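Local coordinates for protein N-(5'-phosphoribosyl)anthranilate isomerase (Jonesia denitrificans, PDB 4WUI) that probably catalyses the isomerisation of N-(5-phospho-beta-D-ribosyl)anthranilate to 1-(2-carboxyphenylamino)-1-deoxy-D-ribulose 5-phosphate, the third of five steps from chorismate to tryptophan, at residues M4-C9 and Q198-V203; L60-A63 and D69-A72; H136-A141 and P160-D165. All blocks are in the same frame, centred on the assembly; numbering follows the deposited sequence.

Contact 1: M4-C9 and Q198-V203; sequences MYIKVC and QAARGV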
# COMPACT_ATOMS: atom_id res chain seq x y z
N MET A 4 -12.29 3.90 5.91
CA MET A 4 -11.52 3.99 4.67
C MET A 4 -10.06 3.88 5.03
O MET A 4 -9.50 4.85 5.51
CB MET A 4 -11.73 5.37 4.04
CG MET A 4 -10.70 5.79 2.94
SD MET A 4 -10.69 4.66 1.62
CE MET A 4 -12.50 4.61 1.30
N TYR A 5 -9.45 2.73 4.87
CA TYR A 5 -8.06 2.53 5.29
C TYR A 5 -7.12 3.26 4.33
O TYR A 5 -7.26 3.11 3.13
CB TYR A 5 -7.78 1.05 5.31
CG TYR A 5 -6.51 0.58 5.96
CD1 TYR A 5 -6.47 0.14 7.27
CD2 TYR A 5 -5.33 0.50 5.25
CE1 TYR A 5 -5.34 -0.39 7.85
CE2 TYR A 5 -4.18 -0.02 5.82
CZ TYR A 5 -4.19 -0.49 7.11
OH TYR A 5 -3.06 -1.08 7.58
N ILE A 6 -6.16 4.01 4.87
CA ILE A 6 -5.21 4.77 4.04
C ILE A 6 -3.79 4.32 4.34
O ILE A 6 -3.31 4.47 5.47
CB ILE A 6 -5.32 6.28 4.27
CG1 ILE A 6 -6.72 6.78 3.88
CG2 ILE A 6 -4.23 7.00 3.49
CD1 ILE A 6 -7.00 8.25 4.24
N LYS A 7 -3.13 3.79 3.31
CA LYS A 7 -1.72 3.45 3.37
C LYS A 7 -0.92 4.38 2.48
O LYS A 7 -1.25 4.57 1.32
CB LYS A 7 -1.49 2.01 2.90
CG LYS A 7 -0.00 1.64 2.88
CD LYS A 7 0.19 0.14 2.85
CE LYS A 7 1.54 -0.28 2.38
NZ LYS A 7 1.58 -0.43 0.90
N VAL A 8 0.17 4.92 3.04
CA VAL A 8 1.18 5.61 2.25
C VAL A 8 2.36 4.65 2.14
O VAL A 8 2.87 4.16 3.15
CB VAL A 8 1.60 6.93 2.89
CG1 VAL A 8 2.53 7.65 1.93
CG2 VAL A 8 0.36 7.78 3.22
N CYS A 9 2.75 4.36 0.91
CA CYS A 9 3.77 3.36 0.65
C CYS A 9 5.07 3.99 0.21
O CYS A 9 5.09 5.02 -0.42
CB CYS A 9 3.28 2.37 -0.42
SG CYS A 9 4.23 0.83 -0.37
N GLN A 198 -6.67 14.68 3.34
CA GLN A 198 -7.80 15.59 3.40
C GLN A 198 -8.81 15.26 2.30
O GLN A 198 -10.01 15.19 2.54
CB GLN A 198 -7.34 17.03 3.27
CG GLN A 198 -8.48 18.02 3.30
CD GLN A 198 -7.98 19.43 3.26
OE1 GLN A 198 -7.19 19.83 4.11
NE2 GLN A 198 -8.45 20.21 2.30
N ALA A 199 -8.34 15.09 1.09
CA ALA A 199 -9.21 14.79 -0.04
C ALA A 199 -9.94 13.46 0.17
O ALA A 199 -11.15 13.34 -0.09
CB ALA A 199 -8.41 14.75 -1.34
N ALA A 200 -9.21 12.45 0.64
CA ALA A 200 -9.77 11.11 0.80
C ALA A 200 -10.83 11.09 1.91
O ALA A 200 -11.90 10.50 1.76
CB ALA A 200 -8.66 10.13 1.10
N ARG A 201 -10.53 11.70 3.06
CA ARG A 201 -11.45 11.69 4.19
C ARG A 201 -12.61 12.62 4.00
O ARG A 201 -13.66 12.46 4.64
CB ARG A 201 -10.73 12.06 5.46
CG ARG A 201 -9.90 10.93 5.89
CD ARG A 201 -9.46 11.07 7.32
NE ARG A 201 -8.70 9.88 7.65
CZ ARG A 201 -7.54 9.87 8.28
NH1 ARG A 201 -6.96 10.99 8.77
NH2 ARG A 201 -6.96 8.70 8.46
N GLY A 202 -12.46 13.59 3.12
CA GLY A 202 -13.51 14.54 2.88
C GLY A 202 -14.66 13.92 2.15
O GLY A 202 -15.72 14.51 2.12
N VAL A 203 -14.48 12.73 1.58
CA VAL A 203 -15.58 12.05 0.89
C VAL A 203 -16.60 11.63 1.93
O VAL A 203 -17.77 11.97 1.79
CB VAL A 203 -15.09 10.83 0.06
CG1 VAL A 203 -16.29 10.10 -0.57
CG2 VAL A 203 -14.09 11.27 -1.00
O HOH W 1 -8.29 6.39 7.59
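Ile6, in the first strand of a (beta/alpha)8 barrel, meets Ala200 and Arg201 on the last helix, 190-204, which brings the two ends of the chain together. Met4, just before the strand, is linked to the helix through a water, which donates to Met4 O at 2.9 Å and accepts from Arg201 NH2 at 2.8 Å, lying at the guanidinium edge and in its plane. Tyr5 turns its side chain away from the helix, and its hydroxyl bonds to Asp57. Ile6 makes the direct contact. Its CG1 lies anti to the carbonyl carbon (chi1 -62°) and the chain then runs out extended (chi2 172°), which carries CD1 to the helix while CG2 stays behind. Beyond it, Lys7 belongs to the interior of the barrel, where its ammonium group forms a salt bridge with Asp176. On the helix side, the arginine chain is extended from CG to NE and passes obliquely by the isoleucine; its guanidinium is further anchored by the carbonyl oxygens of Ala23 and His24, so the water is one partner among several. The methyl Ile6 CD1 sits 4.0 Å from Ala200 CB and 4.1 Å from Arg201 NE.

Contact 2: L60-A63 and D69-A72; sequences LVVA and DALA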
# COMPACT_ATOMS: atom_id res chain seq x y z
N LEU A 60 6.29 -4.15 5.46
CA LEU A 60 7.46 -4.44 4.65
C LEU A 60 6.97 -4.85 3.28
O LEU A 60 6.20 -5.81 3.15
CB LEU A 60 8.29 -5.57 5.26
CG LEU A 60 9.44 -6.06 4.41
CD1 LEU A 60 10.50 -4.96 4.25
CD2 LEU A 60 10.08 -7.29 5.01
N VAL A 61 7.41 -4.12 2.25
CA VAL A 61 6.97 -4.36 0.88
C VAL A 61 8.11 -4.95 0.07
O VAL A 61 9.15 -4.30 -0.07
CB VAL A 61 6.46 -3.05 0.24
CG1 VAL A 61 6.00 -3.28 -1.16
CG2 VAL A 61 5.37 -2.41 1.08
N VAL A 62 7.96 -6.18 -0.42
CA VAL A 62 8.99 -6.86 -1.18
C VAL A 62 8.48 -7.25 -2.56
O VAL A 62 7.27 -7.33 -2.82
CB VAL A 62 9.51 -8.12 -0.44
CG1 VAL A 62 10.27 -7.71 0.81
CG2 VAL A 62 8.36 -9.06 -0.09
N ALA A 63 9.42 -7.50 -3.46
CA ALA A 63 9.12 -7.82 -4.85
C ALA A 63 9.93 -8.99 -5.40
O ALA A 63 9.38 -9.85 -6.08
CB ALA A 63 9.34 -6.58 -5.73
N ASP A 69 13.63 -15.47 2.80
CA ASP A 69 14.38 -14.29 3.20
C ASP A 69 13.45 -13.12 3.53
O ASP A 69 13.74 -12.35 4.44
CB ASP A 69 15.34 -13.85 2.09
CG ASP A 69 16.52 -14.77 1.90
OD1 ASP A 69 16.72 -15.72 2.69
OD2 ASP A 69 17.32 -14.46 0.98
N ALA A 70 12.36 -12.99 2.78
CA ALA A 70 11.40 -11.95 3.05
C ALA A 70 10.76 -12.13 4.41
O ALA A 70 10.55 -11.17 5.15
CB ALA A 70 10.35 -11.89 1.95
N LEU A 71 10.44 -13.38 4.74
CA LEU A 71 9.91 -13.70 6.06
C LEU A 71 10.90 -13.35 7.15
O LEU A 71 10.55 -12.75 8.17
CB LEU A 71 9.54 -15.18 6.12
CG LEU A 71 8.24 -15.54 5.43
CD1 LEU A 71 8.18 -17.04 5.20
CD2 LEU A 71 7.04 -15.06 6.24
N ALA A 72 12.16 -13.73 6.95
CA ALA A 72 13.20 -13.42 7.94
C ALA A 72 13.33 -11.92 8.14
O ALA A 72 13.50 -11.44 9.27
CB ALA A 72 14.53 -14.03 7.52
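The beta-alpha-beta unit formed by strand 57-62, helix 67-77 and strand 81-84 shows on a small scale how a TIM barrel is layered: the outward side chains of a strand pack against the inner side of the helix that follows it. Leu60 and Val62, two residues apart on the strand, both point toward the helix and converge on Ala70. Val62 meets the alanine methyl group to methyl group, with Val62 CG2 4.0 Å from Ala70 CB. It is the branch lying between the backbone N and the carbonyl carbon that makes this touch, since chi1 of -67° turns CG1 beside the backbone N instead. Leu60 comes to the same residue by another route, its CD2 reaching the backbone oxygen Ala70 O at 3.9 Å, a van der Waals approach. With only a methyl group on the helix side, the two backbones are close, Val62 CA and Ala70 CA 7.0 Å apart. All three touching residues are buried. Around them, Leu60 also packs on Leu73 and Ala74 farther along the same helix, Val62 leans on Leu82 and Leu84 of strand 81-84, and Leu71 extends the helix's packing to Leu82 and to helix 90-99.

Contact 3: H136-A141 and P160-D165; sequences HTWDFA and PDNVAD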
# COMPACT_ATOMS: atom_id res chain seq x y z
N HIS A 136 -9.40 12.63 -17.48
CA HIS A 136 -9.78 13.78 -16.65
C HIS A 136 -10.54 13.34 -15.41
O HIS A 136 -10.48 14.00 -14.35
CB HIS A 136 -10.66 14.75 -17.45
CG HIS A 136 -9.91 15.60 -18.42
ND1 HIS A 136 -8.53 15.60 -18.50
CD2 HIS A 136 -10.35 16.50 -19.33
CE1 HIS A 136 -8.16 16.45 -19.44
NE2 HIS A 136 -9.24 17.01 -19.96
N THR A 137 -11.30 12.25 -15.54
CA THR A 137 -12.04 11.71 -14.42
C THR A 137 -11.72 10.22 -14.25
O THR A 137 -11.31 9.56 -15.21
CB THR A 137 -13.58 11.96 -14.57
OG1 THR A 137 -14.09 11.25 -15.71
CG2 THR A 137 -13.90 13.45 -14.72
N TRP A 138 -11.91 9.71 -13.04
CA TRP A 138 -11.51 8.36 -12.66
C TRP A 138 -12.34 7.32 -13.42
O TRP A 138 -13.58 7.39 -13.40
CB TRP A 138 -11.71 8.18 -11.16
CG TRP A 138 -11.35 6.83 -10.66
CD1 TRP A 138 -12.25 5.83 -10.31
CD2 TRP A 138 -10.05 6.29 -10.45
NE1 TRP A 138 -11.56 4.73 -9.89
CE2 TRP A 138 -10.21 4.98 -9.96
CE3 TRP A 138 -8.75 6.80 -10.61
CZ2 TRP A 138 -9.11 4.17 -9.64
CZ3 TRP A 138 -7.67 6.00 -10.27
CH2 TRP A 138 -7.86 4.71 -9.80
N ASP A 139 -11.69 6.34 -14.04
CA ASP A 139 -12.40 5.37 -14.86
C ASP A 139 -12.94 4.26 -13.97
O ASP A 139 -12.35 3.17 -13.87
CB ASP A 139 -11.52 4.81 -15.96
CG ASP A 139 -12.29 3.91 -16.90
OD1 ASP A 139 -13.53 3.74 -16.74
OD2 ASP A 139 -11.65 3.39 -17.81
N PHE A 140 -14.07 4.51 -13.32
CA PHE A 140 -14.60 3.54 -12.38
C PHE A 140 -15.06 2.26 -13.08
O PHE A 140 -15.19 1.22 -12.43
CB PHE A 140 -15.66 4.11 -11.44
CG PHE A 140 -16.92 4.65 -12.10
CD1 PHE A 140 -18.02 3.81 -12.31
CD2 PHE A 140 -17.05 6.00 -12.37
CE1 PHE A 140 -19.20 4.34 -12.81
CE2 PHE A 140 -18.24 6.53 -12.85
CZ PHE A 140 -19.32 5.70 -13.08
N ALA A 141 -15.25 2.29 -14.40
CA ALA A 141 -15.58 1.09 -15.14
C ALA A 141 -14.48 0.06 -15.10
O ALA A 141 -14.75 -1.13 -15.31
CB ALA A 141 -15.92 1.40 -16.55
N PRO A 160 -3.57 13.45 -4.75
CA PRO A 160 -4.57 14.32 -4.12
C PRO A 160 -5.60 14.83 -5.13
O PRO A 160 -6.70 15.16 -4.72
CB PRO A 160 -3.72 15.48 -3.53
CG PRO A 160 -2.38 14.85 -3.32
CD PRO A 160 -2.20 13.89 -4.48
N ASP A 161 -5.24 14.92 -6.41
CA ASP A 161 -6.13 15.43 -7.43
C ASP A 161 -7.21 14.46 -7.86
O ASP A 161 -8.27 14.91 -8.32
CB ASP A 161 -5.35 15.87 -8.67
CG ASP A 161 -4.58 17.14 -8.47
OD1 ASP A 161 -5.01 17.99 -7.68
OD2 ASP A 161 -3.54 17.34 -9.14
N ASN A 162 -6.98 13.15 -7.77
CA ASN A 162 -7.97 12.17 -8.22
C ASN A 162 -8.59 11.31 -7.12
O ASN A 162 -9.52 10.56 -7.39
CB ASN A 162 -7.44 11.27 -9.35
CG ASN A 162 -6.31 10.39 -8.93
OD1 ASN A 162 -6.14 10.12 -7.77
ND2 ASN A 162 -5.51 9.93 -9.91
N VAL A 163 -8.11 11.41 -5.88
CA VAL A 163 -8.51 10.41 -4.91
C VAL A 163 -9.96 10.59 -4.48
O VAL A 163 -10.63 9.58 -4.22
CB VAL A 163 -7.55 10.35 -3.70
CG1 VAL A 163 -7.59 11.62 -2.86
CG2 VAL A 163 -7.85 9.12 -2.87
N ALA A 164 -10.47 11.82 -4.37
CA ALA A 164 -11.87 11.97 -3.98
C ALA A 164 -12.78 11.30 -5.02
O ALA A 164 -13.74 10.62 -4.68
CB ALA A 164 -12.24 13.43 -3.77
N ASP A 165 -12.49 11.55 -6.29
CA ASP A 165 -13.23 10.95 -7.41
C ASP A 165 -13.14 9.42 -7.31
O ASP A 165 -14.17 8.73 -7.34
CB ASP A 165 -12.61 11.50 -8.69
CG ASP A 165 -13.37 11.15 -9.97
OD1 ASP A 165 -14.47 10.57 -9.94
OD2 ASP A 165 -12.82 11.52 -11.04
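Trp138 and Asp165 join the long loop between barrel strands 124-128 and 152-155 to the first turn of helix 163-170, on the outer part of the (beta/alpha)8 fold. The tryptophan can be followed outward from its backbone. Its CB lies against the aspartate carboxylate, 3.5 Å from Asp165 OD2 and 3.6 Å from Asp165 CG. From there CG departs anti to the backbone N (chi1 179°), swinging the indole off the carboxylate and along the helix. The six-membered ring then approaches Asn162, with Trp138 CZ3 4.5 Å from Asn162 ND2, a loose and oblique approach rather than a stack; that amide is occupied elsewhere, its oxygen taking the backbone N of Thr159 and its nitrogen giving to the oxygen of Gly157. The polar tip, NE1, bonds to the hydroxyl of Thr170 near the far end of the helix, while the rings pack on Ala166 and Thr169, so the indole lies along one side of the helix and is pinned at NE1. Asp165 turns its carboxylate back toward the loop, placing the acid beside Thr137 as well: Asp165 OD2 lies 3.5 Å from Thr137 CA and 3.6 Å from Thr137 CB. These carboxylate contacts hold for the conformer described; the aspartate has a second one. Only one of these approaches is a hydrogen bond, and it ties side chain to backbone. The donor comes from above the carboxylate, 49° out of its plane, yet the bond is nearly straight: Trp138 N gives its hydrogen to Asp165 OD2 at 2.8 Å with an angle of 168° at the hydrogen.

The barrel relates the three contacts. Contact 1 closes almost the whole chain, and contacts 2 and 3 are nested within it, one completed before the other begins. Contacts 1 and 3 are neighbours, their centres about 13 Å apart, because helices 190-204 and 163-170 pack side by side: Ala199 CB is 3.6 Å from Val163 CG1. Contact 2 lies across the chain's centre, about 25 Å from contact 1 and 31 Å from contact 3, centre to centre. Even so, strands 5-8 and 57-62 share the closed sheet, and Cys9 SG touches Val61 CG2 at 3.7 Å. Contact 1 thus packs the chain's two ends together, contact 2 packs neighbouring elements, and contact 3 ties a loop to an outer helix.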